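Local coordinates for putative angiotensinogen (PDB 5INW), which belongs to the serpin family of serine protease inhibitors, binds heparin, which promotes its inhibition of thrombin, and is seen here with its reactive loop cleaved, at residues Val297-Tyr302 and Ser336-Ser341; Trp252-Glu257 and Ala283-Thr288; Ser307-Val312 and Glu329-Trp334; Gln79-Ala84 and Ala155-Ala160. The protein carries 1 engineered substitution. All coordinates share one frame; numbering follows the deposited sequence.

Interaction 1 (Val297-Tyr302 and Ser336-Ser341); sequences VVKLPY and SLLGPS
Leu338, in the turn that follows helix 328-337, makes a small apolar contact with Val297 and Lys299 on strand 295-301, against one face of the antiparallel sheet formed by strands 287-290, 295-301 and 306-313 of the serpin fold. Val297 and Lys299 are two residues apart on the strand, so both present the same face to the leucine. One methyl does most of the work. Leu338 CD1 lies 4.2 Å from Val297 CG1 and 4.1 Å from Lys299 CB, bridging the two. Leu338 CD2 comes to 4.2 Å of Val297 O, a plain van der Waals approach. Leu338 reaches this spot with CG beside its own backbone N (chi1 -70°), which carries both methyls over the strand. Lys299 gives only the root of its side chain: with CG anti to the backbone N (chi1 178°), its long arm runs away from the leucine. Lys299 also packs on Tyr17 of the C-terminal peptide chain. Leu338 is partly exposed, while Val297 is buried. Strand 295-301 lies between strands 287-290 and 306-313, and Leu338 touches all three, meeting Thr288 on one flank and Leu309 on the other.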
# COMPACT_ATOMS: atom_id res chain seq x y z
N VAL A 297 20.43 -3.54 -6.83
CA VAL A 297 19.63 -3.00 -5.70
C VAL A 297 20.21 -1.68 -5.23
O VAL A 297 21.43 -1.57 -5.06
CB VAL A 297 19.63 -3.99 -4.51
CG1 VAL A 297 18.88 -3.40 -3.30
CG2 VAL A 297 19.02 -5.33 -4.93
N VAL A 298 19.35 -0.70 -4.93
CA VAL A 298 19.79 0.60 -4.43
C VAL A 298 18.80 1.19 -3.45
O VAL A 298 17.60 1.07 -3.64
CB VAL A 298 20.03 1.59 -5.61
CG1 VAL A 298 18.79 1.84 -6.44
CG2 VAL A 298 20.56 2.93 -5.13
N LYS A 299 19.33 1.86 -2.44
CA LYS A 299 18.57 2.46 -1.36
C LYS A 299 18.58 3.95 -1.54
O LYS A 299 19.63 4.57 -1.45
CB LYS A 299 19.20 2.08 -0.02
CG LYS A 299 18.57 2.63 1.24
CD LYS A 299 19.14 1.89 2.46
CE LYS A 299 18.71 2.48 3.81
NZ LYS A 299 19.36 3.79 4.19
N LEU A 300 17.41 4.54 -1.73
CA LEU A 300 17.27 5.99 -1.85
C LEU A 300 16.63 6.54 -0.60
O LEU A 300 15.43 6.54 -0.46
CB LEU A 300 16.44 6.38 -3.09
CG LEU A 300 16.90 5.59 -4.30
CD1 LEU A 300 15.98 5.80 -5.50
CD2 LEU A 300 18.34 5.89 -4.62
N PRO A 301 17.45 7.06 0.31
CA PRO A 301 16.87 7.58 1.51
C PRO A 301 15.93 8.79 1.31
O PRO A 301 16.17 9.64 0.44
CB PRO A 301 18.12 7.97 2.34
CG PRO A 301 19.10 8.42 1.32
CD PRO A 301 18.86 7.48 0.16
N TYR A 302 14.89 8.84 2.13
CA TYR A 302 14.16 10.05 2.40
C TYR A 302 14.58 10.63 3.75
O TYR A 302 15.20 9.97 4.56
CB TYR A 302 12.67 9.76 2.48
CG TYR A 302 12.08 9.19 1.23
CD1 TYR A 302 11.79 10.00 0.13
CD2 TYR A 302 11.76 7.86 1.15
CE1 TYR A 302 11.25 9.44 -1.04
CE2 TYR A 302 11.24 7.30 -0.01
CZ TYR A 302 10.98 8.09 -1.10
OH TYR A 302 10.42 7.52 -2.20
N SER A 336 20.58 -6.46 4.37
CA SER A 336 21.88 -6.93 4.82
C SER A 336 22.95 -6.79 3.72
O SER A 336 24.08 -6.40 4.04
CB SER A 336 21.81 -8.38 5.31
OG SER A 336 23.06 -9.03 5.16
N LEU A 337 22.63 -7.12 2.46
CA LEU A 337 23.62 -7.02 1.35
C LEU A 337 24.02 -5.58 1.08
O LEU A 337 25.13 -5.34 0.60
CB LEU A 337 23.12 -7.65 0.04
CG LEU A 337 22.88 -9.18 -0.07
CD1 LEU A 337 22.23 -9.52 -1.40
CD2 LEU A 337 24.15 -10.00 0.12
N LEU A 338 23.13 -4.64 1.39
CA LEU A 338 23.44 -3.20 1.38
C LEU A 338 24.38 -2.80 2.51
O LEU A 338 24.03 -2.92 3.69
CB LEU A 338 22.15 -2.36 1.50
CG LEU A 338 21.28 -2.41 0.25
CD1 LEU A 338 19.88 -1.93 0.55
CD2 LEU A 338 21.88 -1.59 -0.88
N GLY A 339 25.56 -2.29 2.14
CA GLY A 339 26.49 -1.68 3.09
C GLY A 339 26.16 -0.21 3.25
O GLY A 339 25.08 0.24 2.83
N PRO A 340 27.07 0.55 3.90
CA PRO A 340 27.00 2.01 3.77
C PRO A 340 27.35 2.38 2.33
O PRO A 340 26.65 3.20 1.72
CB PRO A 340 28.05 2.52 4.77
CG PRO A 340 28.94 1.36 5.07
CD PRO A 340 28.15 0.11 4.81
N SER A 341 28.38 1.72 1.79
CA SER A 341 28.79 1.83 0.40
C SER A 341 28.92 3.30 -0.03
O SER A 341 28.65 3.66 -1.20
CB SER A 341 27.82 1.06 -0.52
OG SER A 341 27.33 -0.12 0.10

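Interaction 2 (Trp252-Glu257 and Ala283-Thr288); sequences WGNKFE and AKLSYT
Asn254 and Ala283 meet at the tight centre of this contact, where the loop 252-257, leading from strand 238-251 to strand 261-267, comes against Ala283, in strand 273-283, and the link from there to strand 287-290. The alanine methyl sits over one face of the Asn254 amide: Ala283 CB is 4.0 Å from Asn254 CB and 4.1 Å from both Asn254 CG and Asn254 OD1. Beyond it, Asn254 ND2 closes to 3.6 Å of Leu285 CD2, as the two side chains slide past each other in opposite directions. Two torsions set this up. In Asn254, CG stands opposite the carbonyl carbon (chi1 -43°), and the twist of the amide about chi2 (-82°) sends its nitrogen to the leucine while the oxygen stays by the alanine. Ala283 and Leu285 are buried, and Leu285 also packs on Leu300, Pro301 and Leu347. Buried too, within the loop, the Phe256 ring sets CE1 over a face of the Trp252 indole, whose NE1 is hydrogen-bonded to the carbonyl oxygen of Asn402.

The other side is looser. Asn254 itself is partly exposed; Gly253, Lys255 and Glu257 are exposed on the loop, as is Lys284 on the facing segment, and none of these four takes part. Lys255 turns instead to a salt bridge with Glu404.

Chemically, these two segments meet by van der Waals contact alone: the Asn254 amide lies against two aliphatic groups, so the contact probably depends on fit more than on polar pairing.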
# COMPACT_ATOMS: atom_id res chain seq x y z
N TRP A 252 13.67 13.68 -0.67
CA TRP A 252 14.92 12.89 -0.75
C TRP A 252 15.92 13.48 0.25
O TRP A 252 15.94 14.70 0.53
CB TRP A 252 15.55 12.95 -2.13
CG TRP A 252 14.76 12.42 -3.20
CD1 TRP A 252 14.31 13.10 -4.28
CD2 TRP A 252 14.30 11.07 -3.35
NE1 TRP A 252 13.57 12.27 -5.09
CE2 TRP A 252 13.57 11.00 -4.56
CE3 TRP A 252 14.44 9.91 -2.59
CZ2 TRP A 252 12.99 9.83 -5.01
CZ3 TRP A 252 13.87 8.77 -3.05
CH2 TRP A 252 13.13 8.73 -4.24
N GLY A 253 16.74 12.61 0.81
CA GLY A 253 17.86 13.09 1.58
C GLY A 253 18.85 13.77 0.68
O GLY A 253 19.53 14.68 1.13
N ASN A 254 18.96 13.30 -0.56
CA ASN A 254 19.79 13.90 -1.57
C ASN A 254 18.87 14.29 -2.68
O ASN A 254 18.49 13.47 -3.50
CB ASN A 254 20.78 12.89 -2.07
CG ASN A 254 21.37 12.10 -0.95
OD1 ASN A 254 22.30 12.56 -0.31
ND2 ASN A 254 20.84 10.89 -0.70
N LYS A 255 18.49 15.55 -2.70
CA LYS A 255 17.59 16.04 -3.74
C LYS A 255 18.30 16.15 -5.09
O LYS A 255 19.46 16.48 -5.14
CB LYS A 255 17.01 17.38 -3.32
CG LYS A 255 16.09 17.32 -2.10
CD LYS A 255 15.19 18.53 -2.07
CE LYS A 255 14.62 18.76 -0.70
NZ LYS A 255 13.84 20.02 -0.72
N PHE A 256 17.58 15.85 -6.16
CA PHE A 256 18.12 15.88 -7.52
C PHE A 256 18.10 17.30 -7.99
O PHE A 256 17.23 18.06 -7.59
CB PHE A 256 17.25 15.11 -8.51
CG PHE A 256 17.22 13.64 -8.28
CD1 PHE A 256 16.26 13.06 -7.41
CD2 PHE A 256 18.09 12.79 -8.96
CE1 PHE A 256 16.21 11.68 -7.21
CE2 PHE A 256 18.03 11.41 -8.77
CZ PHE A 256 17.10 10.86 -7.89
N GLU A 257 19.01 17.63 -8.89
CA GLU A 257 19.02 18.93 -9.53
C GLU A 257 18.11 18.86 -10.79
O GLU A 257 18.28 17.97 -11.63
CB GLU A 257 20.48 19.38 -9.82
CG GLU A 257 20.67 20.80 -10.35
CD GLU A 257 20.14 21.92 -9.45
OE1 GLU A 257 19.99 21.72 -8.20
OE2 GLU A 257 19.87 23.04 -10.01
N ALA A 283 25.50 11.12 -5.85
CA ALA A 283 25.49 11.11 -4.38
C ALA A 283 25.98 9.79 -3.77
O ALA A 283 26.17 8.80 -4.48
CB ALA A 283 24.11 11.47 -3.87
N LYS A 284 26.17 9.82 -2.45
CA LYS A 284 26.61 8.66 -1.66
C LYS A 284 25.42 7.74 -1.28
O LYS A 284 24.77 7.95 -0.26
CB LYS A 284 27.33 9.14 -0.39
CG LYS A 284 28.48 10.07 -0.67
CD LYS A 284 29.24 10.45 0.58
CE LYS A 284 30.33 11.42 0.19
NZ LYS A 284 31.21 11.74 1.34
N LEU A 285 25.18 6.72 -2.09
CA LEU A 285 24.03 5.85 -1.92
C LEU A 285 24.49 4.45 -1.70
O LEU A 285 25.46 4.03 -2.31
CB LEU A 285 23.19 5.91 -3.18
CG LEU A 285 22.73 7.33 -3.50
CD1 LEU A 285 22.15 7.43 -4.90
CD2 LEU A 285 21.72 7.82 -2.46
N SER A 286 23.80 3.71 -0.85
CA SER A 286 24.05 2.29 -0.70
C SER A 286 23.49 1.55 -1.89
O SER A 286 22.35 1.76 -2.25
CB SER A 286 23.40 1.74 0.57
OG SER A 286 24.09 2.29 1.68
N TYR A 287 24.30 0.66 -2.47
CA TYR A 287 23.87 -0.19 -3.58
C TYR A 287 24.58 -1.53 -3.44
O TYR A 287 25.49 -1.67 -2.64
CB TYR A 287 24.22 0.45 -4.92
CG TYR A 287 25.71 0.59 -5.18
CD1 TYR A 287 26.47 1.45 -4.40
CD2 TYR A 287 26.36 -0.15 -6.19
CE1 TYR A 287 27.83 1.56 -4.58
CE2 TYR A 287 27.72 -0.03 -6.39
CZ TYR A 287 28.46 0.83 -5.59
OH TYR A 287 29.82 0.99 -5.77
N THR A 288 24.14 -2.51 -4.21
CA THR A 288 24.86 -3.77 -4.36
C THR A 288 24.33 -4.49 -5.55
O THR A 288 23.13 -4.39 -5.86
CB THR A 288 24.63 -4.76 -3.20
OG1 THR A 288 24.40 -4.05 -1.99
CG2 THR A 288 25.85 -5.72 -3.04

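Interaction 3 (Ser307-Val312 and Glu329-Trp334); sequences SMLVIV and EQLEEW
Ile311 and Trp334 come at each other from opposite directions, the isoleucine set over one face of the indole, in a helix-on-sheet packing of the serpin fold. Strand 307-312 and helix 329-334 run nearly perpendicular, 95° apart, with axes 11.5 Å from each other at closest approach. Leu309 and Ile311, alternate residues of the strand, both point toward the helix. Ile311 CG1 lies beside its backbone N (chi1 -54°), which puts it over the ring: it stands 4.0 Å from the centroid of the six-membered ring of Trp334 and only 7° off the normal, a good CH-pi contact. Ile311 CG2 lies 4.1 Å from Trp334 CZ2. The indole NE1 is hydrogen-bonded to Asp290. Leu309 completes the contact at Trp334 CB and Leu331: Leu309 CD1 meets Leu331 CD1 at 4.2 Å, the two side chains crossing at a slant, and Trp334 CB at 4.3 Å. All four residues are buried. An antiparallel strand of the C-terminal peptide chain pairs with the outer edge of this strand, so the sheet continues across that interface. The closest touch between the segments is Ile311 CD1 against Trp334 CZ3, at 3.8 Å.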
# COMPACT_ATOMS: atom_id res chain seq x y z
N SER A 307 13.00 5.12 3.35
CA SER A 307 13.69 5.13 2.09
C SER A 307 12.98 4.26 1.06
O SER A 307 12.11 3.49 1.41
CB SER A 307 15.18 4.78 2.27
OG SER A 307 15.35 3.52 2.80
N MET A 308 13.31 4.50 -0.21
CA MET A 308 12.84 3.67 -1.29
C MET A 308 13.97 2.75 -1.70
O MET A 308 15.05 3.19 -2.02
CB MET A 308 12.41 4.50 -2.49
CG MET A 308 11.84 3.69 -3.65
SD MET A 308 11.54 4.69 -5.14
CE MET A 308 9.97 5.43 -4.73
N LEU A 309 13.67 1.47 -1.71
CA LEU A 309 14.50 0.45 -2.31
C LEU A 309 14.12 0.31 -3.74
O LEU A 309 12.92 0.11 -4.01
CB LEU A 309 14.22 -0.92 -1.68
CG LEU A 309 15.19 -1.43 -0.62
CD1 LEU A 309 15.13 -2.95 -0.67
CD2 LEU A 309 16.63 -0.94 -0.81
N VAL A 310 15.11 0.38 -4.66
CA VAL A 310 14.86 0.15 -6.10
C VAL A 310 15.66 -1.05 -6.59
O VAL A 310 16.87 -1.07 -6.48
CB VAL A 310 15.13 1.39 -6.96
CG1 VAL A 310 15.01 1.07 -8.44
CG2 VAL A 310 14.16 2.50 -6.61
N ILE A 311 14.95 -2.03 -7.14
CA ILE A 311 15.56 -3.26 -7.65
C ILE A 311 15.35 -3.35 -9.17
O ILE A 311 14.20 -3.44 -9.62
CB ILE A 311 14.98 -4.52 -6.97
CG1 ILE A 311 15.09 -4.41 -5.44
CG2 ILE A 311 15.68 -5.77 -7.43
CD1 ILE A 311 13.79 -3.99 -4.81
N VAL A 312 16.47 -3.28 -9.92
CA VAL A 312 16.47 -3.32 -11.40
C VAL A 312 17.06 -4.64 -11.90
O VAL A 312 18.25 -4.87 -11.77
CB VAL A 312 17.33 -2.19 -12.04
CG1 VAL A 312 16.80 -1.85 -13.44
CG2 VAL A 312 17.39 -0.96 -11.15
N GLU A 329 11.83 -12.37 4.14
CA GLU A 329 13.20 -12.85 4.27
C GLU A 329 14.10 -12.25 3.18
O GLU A 329 15.22 -11.81 3.47
CB GLU A 329 13.21 -14.39 4.34
CG GLU A 329 14.59 -15.04 4.49
CD GLU A 329 14.55 -16.58 4.51
OE1 GLU A 329 13.75 -17.17 3.74
OE2 GLU A 329 15.33 -17.20 5.28
N GLN A 330 13.58 -12.19 1.96
CA GLN A 330 14.25 -11.52 0.85
C GLN A 330 14.54 -10.04 1.15
O GLN A 330 15.64 -9.53 0.84
CB GLN A 330 13.44 -11.63 -0.46
CG GLN A 330 14.21 -11.18 -1.70
CD GLN A 330 15.61 -11.83 -1.79
OE1 GLN A 330 15.74 -13.04 -1.70
NE2 GLN A 330 16.64 -11.02 -1.94
N LEU A 331 13.55 -9.35 1.73
CA LEU A 331 13.74 -7.97 2.13
C LEU A 331 14.90 -7.85 3.10
O LEU A 331 15.77 -7.00 2.93
CB LEU A 331 12.47 -7.38 2.74
CG LEU A 331 12.57 -5.98 3.38
CD1 LEU A 331 12.99 -4.97 2.32
CD2 LEU A 331 11.27 -5.58 4.05
N GLU A 332 14.92 -8.71 4.12
CA GLU A 332 16.03 -8.65 5.08
C GLU A 332 17.35 -8.95 4.42
O GLU A 332 18.33 -8.29 4.73
CB GLU A 332 15.77 -9.55 6.28
CG GLU A 332 14.88 -8.84 7.29
CD GLU A 332 13.99 -9.75 8.10
OE1 GLU A 332 13.74 -10.87 7.66
OE2 GLU A 332 13.52 -9.32 9.16
N GLU A 333 17.32 -9.90 3.47
CA GLU A 333 18.46 -10.22 2.61
C GLU A 333 19.00 -8.98 1.93
O GLU A 333 20.12 -8.56 2.22
CB GLU A 333 18.11 -11.29 1.54
CG GLU A 333 18.50 -12.73 1.90
CD GLU A 333 20.00 -13.00 1.81
OE1 GLU A 333 20.66 -12.56 0.82
OE2 GLU A 333 20.53 -13.65 2.73
N TRP A 334 18.19 -8.37 1.07
CA TRP A 334 18.57 -7.14 0.35
C TRP A 334 19.10 -6.01 1.23
O TRP A 334 19.98 -5.27 0.79
CB TRP A 334 17.40 -6.59 -0.44
CG TRP A 334 17.12 -7.31 -1.71
CD1 TRP A 334 18.03 -7.94 -2.50
CD2 TRP A 334 15.86 -7.42 -2.39
NE1 TRP A 334 17.41 -8.47 -3.59
CE2 TRP A 334 16.08 -8.17 -3.56
CE3 TRP A 334 14.57 -6.98 -2.12
CZ2 TRP A 334 15.06 -8.48 -4.46
CZ3 TRP A 334 13.54 -7.30 -3.03
CH2 TRP A 334 13.80 -8.04 -4.17

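Interaction 4 (Gln79-Ala84 and Ala155-Ala160); sequences QRIASA and ARLNGA
The shortest settled polar bond here, Ala160 N to Arg156 O at 2.9 Å, is a helical backbone bond spanning Leu157, the residue that crosses to Ile81 and Ala82. The contact is helix-to-helix packing in the helical part of the serpin fold, between helix 77-96 and helix 150-161, and a single leucine carries it from the second helix. Leu157 extends toward its neighbour because CG lies anti to the backbone N (chi1 180°), and both methyls then fork over Ala82. Leu157 CD1 rests 4.1 Å from Ala82 CB, whereas Leu157 CD2 settles against the main chain, 4.0 Å from Ala82 CA. A residue as small as alanine lets the leucine tip approach the backbone of the first helix itself. All three touching residues are buried and wholly apolar in their side chains, so dispersion and the hydrophobic effect account for the join.

The surroundings close the site further. Leu157 also packs on Leu111 of helix 110-122, and the C-terminal peptide chain reaches in, with its Ala23 on Ala82 and its Thr21 on Leu157. Gln79, at the near end of the first segment, gives its NE2 to Lys20 O of that same peptide chain. Low on the leucine, away from its methyls, Ile81 CG2 stands 4.2 Å from Leu157 CB.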
# COMPACT_ATOMS: atom_id res chain seq x y z
N GLN A 79 7.97 -4.64 15.08
CA GLN A 79 8.64 -5.33 13.97
C GLN A 79 7.97 -6.64 13.53
O GLN A 79 7.89 -6.88 12.34
CB GLN A 79 10.12 -5.57 14.29
CG GLN A 79 10.89 -4.26 14.34
CD GLN A 79 12.30 -4.37 14.90
OE1 GLN A 79 12.65 -5.35 15.55
NE2 GLN A 79 13.11 -3.34 14.68
N ARG A 80 7.45 -7.43 14.48
CA ARG A 80 6.71 -8.66 14.17
C ARG A 80 5.43 -8.41 13.40
O ARG A 80 5.14 -9.10 12.42
CB ARG A 80 6.38 -9.48 15.43
CG ARG A 80 7.62 -10.15 16.08
CD ARG A 80 7.28 -11.18 17.18
NE ARG A 80 8.27 -11.20 18.27
CZ ARG A 80 8.13 -10.68 19.50
NH1 ARG A 80 7.02 -10.05 19.91
NH2 ARG A 80 9.15 -10.78 20.37
N ILE A 81 4.65 -7.44 13.85
CA ILE A 81 3.41 -7.06 13.16
C ILE A 81 3.68 -6.38 11.80
O ILE A 81 2.93 -6.59 10.84
CB ILE A 81 2.45 -6.25 14.07
CG1 ILE A 81 1.15 -5.84 13.35
CG2 ILE A 81 3.13 -5.02 14.62
CD1 ILE A 81 0.29 -7.00 12.84
N ALA A 82 4.77 -5.63 11.70
CA ALA A 82 5.19 -5.04 10.44
C ALA A 82 5.51 -6.12 9.40
O ALA A 82 5.17 -5.99 8.23
CB ALA A 82 6.39 -4.12 10.66
N SER A 83 6.13 -7.21 9.84
CA SER A 83 6.47 -8.35 8.93
C SER A 83 5.28 -9.21 8.58
O SER A 83 5.30 -9.82 7.54
CB SER A 83 7.55 -9.24 9.51
OG SER A 83 7.25 -9.47 10.87
N ALA A 84 4.28 -9.25 9.46
CA ALA A 84 3.01 -9.87 9.16
C ALA A 84 2.35 -9.14 8.05
O ALA A 84 1.85 -9.76 7.13
CB ALA A 84 2.09 -9.89 10.38
N ALA A 155 -2.28 -1.10 16.08
CA ALA A 155 -2.49 0.32 16.37
C ALA A 155 -1.20 0.96 16.89
O ALA A 155 -0.97 2.15 16.65
CB ALA A 155 -3.64 0.53 17.36
N ARG A 156 -0.36 0.20 17.61
CA ARG A 156 0.92 0.75 18.07
C ARG A 156 1.84 1.06 16.91
O ARG A 156 2.45 2.15 16.87
CB ARG A 156 1.65 -0.14 19.07
CG ARG A 156 2.79 0.60 19.80
CD ARG A 156 3.09 0.02 21.16
NE ARG A 156 1.81 -0.35 21.79
CZ ARG A 156 1.66 -1.20 22.80
NH1 ARG A 156 2.71 -1.72 23.44
NH2 ARG A 156 0.43 -1.49 23.23
N LEU A 157 1.96 0.10 15.98
CA LEU A 157 2.70 0.29 14.71
C LEU A 157 2.24 1.55 14.00
O LEU A 157 3.04 2.41 13.73
CB LEU A 157 2.53 -0.92 13.76
CG LEU A 157 3.25 -0.87 12.39
CD1 LEU A 157 4.75 -0.85 12.60
CD2 LEU A 157 2.86 -1.99 11.42
N ASN A 158 0.94 1.67 13.72
CA ASN A 158 0.44 2.87 13.04
C ASN A 158 0.73 4.16 13.80
O ASN A 158 1.15 5.15 13.21
CB ASN A 158 -1.02 2.70 12.66
CG ASN A 158 -1.18 1.68 11.54
OD1 ASN A 158 -0.35 1.61 10.63
ND2 ASN A 158 -2.26 0.90 11.60
N GLY A 159 0.61 4.14 15.12
CA GLY A 159 1.07 5.25 15.91
C GLY A 159 2.54 5.58 15.69
O GLY A 159 2.92 6.75 15.63
N ALA A 160 3.39 4.55 15.64
CA ALA A 160 4.85 4.73 15.43
C ALA A 160 5.17 5.28 14.03
O ALA A 160 6.03 6.16 13.91
CB ALA A 160 5.61 3.43 15.69

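Overall arrangement
Interactions 1 and 3 hold the same elements together: both join helix 328-337, or the turn just after it, to the same antiparallel sheet, and interaction 3 is nested within the loop that interaction 1 closes. Interaction 2 adjoins that sheet through the segment leading into strand 287-290, which is outermost within this chain, and touches interaction 1 where Ser286 OG probably bonds the carbonyl oxygens of Gly339 and Pro340. Interaction 4 stands apart among the helices, its centre about 19 Å or more from the other centres. Interactions 2, 3 and 4 are buried, though Asn254 in interaction 2 is partly exposed; interaction 1 is only partly buried. Interaction 3 uses an aromatic face, interaction 4 aliphatic groups alone, interactions 1 and 2 a lysine stem and an amide.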